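Local coordinates for fusolin (Unidentified entomopoxvirus, PDB 4OW5), which forms viral spindles by crystallising in vivo, enhances virulence and probably attacks chitin as a copper-dependent lytic polysaccharide monooxygenase, at residues A[153-158]-A[167-172]. Residues are numbered along the deposited sequence; the frame is centred on the assembly and turned at random.
Sequences ITVPSF and WQQLIN. With EDO (1,2-ethanediol), chain B.
Ile153 and Ile171 face each other as an antiparallel hydrogen-bonded pair, Ile153 N giving to Ile171 O and Ile171 N to Ile153 O, both at 2.9 Å. A shorter third bond, Val155 N to Gln169 O at 2.7 Å, carries the pairing one residue beyond the strand that ends at Thr154. Gln169 O also receives a CA-H...O contact from Thr154 CA at 3.2 Å. Val155 sets CG1 anti to its carbonyl carbon (chi1 -63°), which brings that methyl within 3.8 Å of Ile171 CD1 while CG2 lies by Gln169 CB. On the face that Thr154 shares with Leu170, Thr154 CG2 meets Leu170 CD2 at 3.9 Å and also lies over one face of the Phe158 ring, offset toward its rim. Phe158 reaches that place through a type I turn, Val155 to Phe158, closed by Phe158 N to Val155 O. On the partner segment, Leu170 N bonds Trp167 O as the 3-10 segment 167-169 leads into strand 170-176. Thr154 OG1 is bonded to Val210 N, tying this hairpin arm to strand 209-217 of the fibronectin type III-like core. Ile171 is exposed but Ile153 beside it is buried against Phe209, so backbone bonds more than shared burial set their register.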
loop_
_atom_site.group_PDB
_atom_site.type_symbol
_atom_site.label_atom_id
_atom_site.label_comp_id
_atom_site.label_asym_id
_atom_site.label_seq_id
_atom_site.Cartn_x
_atom_site.Cartn_y
_atom_site.Cartn_z
ATOM N N ILE A 153 -7.803 17.037 -1.914
ATOM C CA ILE A 153 -7.216 15.701 -1.884
ATOM C C ILE A 153 -5.989 15.713 -2.794
ATOM O O ILE A 153 -6.013 16.323 -3.882
ATOM C CB ILE A 153 -8.197 14.554 -2.260
ATOM C CG1 ILE A 153 -7.510 13.183 -2.054
ATOM C CG2 ILE A 153 -8.691 14.673 -3.723
ATOM C CD1 ILE A 153 -8.421 12.022 -2.143
ATOM N N THR A 154 -4.930 15.049 -2.359
ATOM C CA THR A 154 -3.741 14.949 -3.189
ATOM C C THR A 154 -4.031 14.154 -4.496
ATOM O O THR A 154 -4.869 13.250 -4.525
ATOM C CB THR A 154 -2.559 14.344 -2.455
ATOM O OG1 THR A 154 -2.995 13.192 -1.733
ATOM C CG2 THR A 154 -1.857 15.350 -1.543
ATOM N N VAL A 155 -3.331 14.537 -5.545
ATOM C CA VAL A 155 -3.393 13.887 -6.865
ATOM C C VAL A 155 -2.912 12.438 -6.709
ATOM O O VAL A 155 -2.108 12.170 -5.819
ATOM C CB VAL A 155 -2.605 14.624 -7.975
ATOM C CG1 VAL A 155 -3.169 16.024 -8.241
ATOM C CG2 VAL A 155 -1.102 14.681 -7.683
ATOM N N PRO A 156 -3.301 11.512 -7.604
ATOM C CA PRO A 156 -2.847 10.116 -7.437
ATOM C C PRO A 156 -1.329 9.887 -7.453
ATOM O O PRO A 156 -0.882 8.953 -6.816
ATOM C CB PRO A 156 -3.525 9.378 -8.591
ATOM C CG PRO A 156 -4.674 10.264 -8.993
ATOM C CD PRO A 156 -4.254 11.652 -8.725
ATOM N N SER A 157 -0.537 10.732 -8.096
ATOM C CA SER A 157 0.921 10.523 -8.116
ATOM C C SER A 157 1.645 10.977 -6.826
ATOM O O SER A 157 2.866 10.845 -6.753
ATOM C CB SER A 157 1.551 11.230 -9.304
ATOM O OG SER A 157 1.553 12.633 -9.118
ATOM N N PHE A 158 0.923 11.576 -5.850
ATOM C CA PHE A 158 1.529 12.036 -4.607
ATOM C C PHE A 158 2.088 10.856 -3.818
ATOM O O PHE A 158 1.414 9.845 -3.607
ATOM C CB PHE A 158 0.496 12.808 -3.758
ATOM C CG PHE A 158 0.951 13.192 -2.369
ATOM C CD1 PHE A 158 1.802 14.269 -2.176
ATOM C CD2 PHE A 158 0.594 12.427 -1.268
ATOM C CE1 PHE A 158 2.290 14.576 -0.903
ATOM C CE2 PHE A 158 1.046 12.758 0.006
ATOM C CZ PHE A 158 1.902 13.825 0.176
ATOM N N TRP A 167 0.303 23.093 -3.794
ATOM C CA TRP A 167 -0.989 23.417 -4.402
ATOM C C TRP A 167 -1.137 22.712 -5.772
ATOM O O TRP A 167 -2.239 22.248 -6.085
ATOM C CB TRP A 167 -1.219 24.933 -4.505
ATOM C CG TRP A 167 -1.430 25.612 -3.196
ATOM C CD1 TRP A 167 -0.545 26.403 -2.520
ATOM C CD2 TRP A 167 -2.621 25.572 -2.398
ATOM N NE1 TRP A 167 -1.118 26.862 -1.359
ATOM C CE2 TRP A 167 -2.377 26.341 -1.241
ATOM C CE3 TRP A 167 -3.807 24.849 -2.476
ATOM C CZ2 TRP A 167 -3.339 26.521 -0.249
ATOM C CZ3 TRP A 167 -4.764 25.031 -1.487
ATOM C CH2 TRP A 167 -4.543 25.896 -0.418
ATOM N N GLN A 168 -0.025 22.485 -6.510
ATOM C CA GLN A 168 -0.090 21.802 -7.809
ATOM C C GLN A 168 -0.418 20.313 -7.656
ATOM O O GLN A 168 -0.797 19.696 -8.640
ATOM C CB GLN A 168 1.201 22.003 -8.624
ATOM C CG GLN A 168 1.395 23.457 -9.040
ATOM C CD GLN A 168 2.386 24.164 -8.127
ATOM O OE1 GLN A 168 2.475 23.897 -6.918
ATOM N NE2 GLN A 168 3.170 25.070 -8.681
ATOM N N GLN A 169 -0.292 19.727 -6.448
ATOM C CA GLN A 169 -0.669 18.338 -6.195
ATOM C C GLN A 169 -2.013 18.175 -5.492
ATOM O O GLN A 169 -2.327 17.049 -5.128
ATOM C CB GLN A 169 0.386 17.654 -5.315
ATOM C CG GLN A 169 1.714 17.506 -6.025
ATOM C CD GLN A 169 2.720 16.978 -5.036
ATOM O OE1 GLN A 169 3.112 17.685 -4.078
ATOM N NE2 GLN A 169 3.057 15.709 -5.175
ATOM N N LEU A 170 -2.794 19.253 -5.319
ATOM C CA LEU A 170 -4.080 19.259 -4.634
ATOM C C LEU A 170 -5.263 19.516 -5.588
ATOM O O LEU A 170 -5.212 20.412 -6.405
ATOM C CB LEU A 170 -4.075 20.358 -3.539
ATOM C CG LEU A 170 -3.225 20.046 -2.317
ATOM C CD1 LEU A 170 -3.153 21.250 -1.408
ATOM C CD2 LEU A 170 -3.678 18.773 -1.631
ATOM N N ILE A 171 -6.338 18.745 -5.423
ATOM C CA ILE A 171 -7.588 18.831 -6.166
ATOM C C ILE A 171 -8.691 19.236 -5.200
ATOM O O ILE A 171 -8.906 18.522 -4.210
ATOM C CB ILE A 171 -7.951 17.450 -6.806
ATOM C CG1 ILE A 171 -6.864 16.967 -7.816
ATOM C CG2 ILE A 171 -9.332 17.533 -7.501
ATOM C CD1 ILE A 171 -6.919 15.500 -8.042
ATOM N N ASN A 172 -9.418 20.323 -5.498
ATOM C CA ASN A 172 -10.522 20.748 -4.645
ATOM C C ASN A 172 -11.705 19.771 -4.771
ATOM O O ASN A 172 -12.145 19.475 -5.882
ATOM C CB ASN A 172 -10.968 22.157 -4.993
ATOM C CG ASN A 172 -11.986 22.662 -4.016
ATOM O OD1 ASN A 172 -13.181 22.587 -4.265
ATOM N ND2 ASN A 172 -11.576 22.918 -2.782
HETATM C C1 EDO B . -15.823 21.414 -5.755
HETATM O O1 EDO B . -14.653 21.318 -6.533
HETATM C C2 EDO B . -16.171 22.883 -5.466
HETATM O O2 EDO B . -15.771 23.708 -6.541
#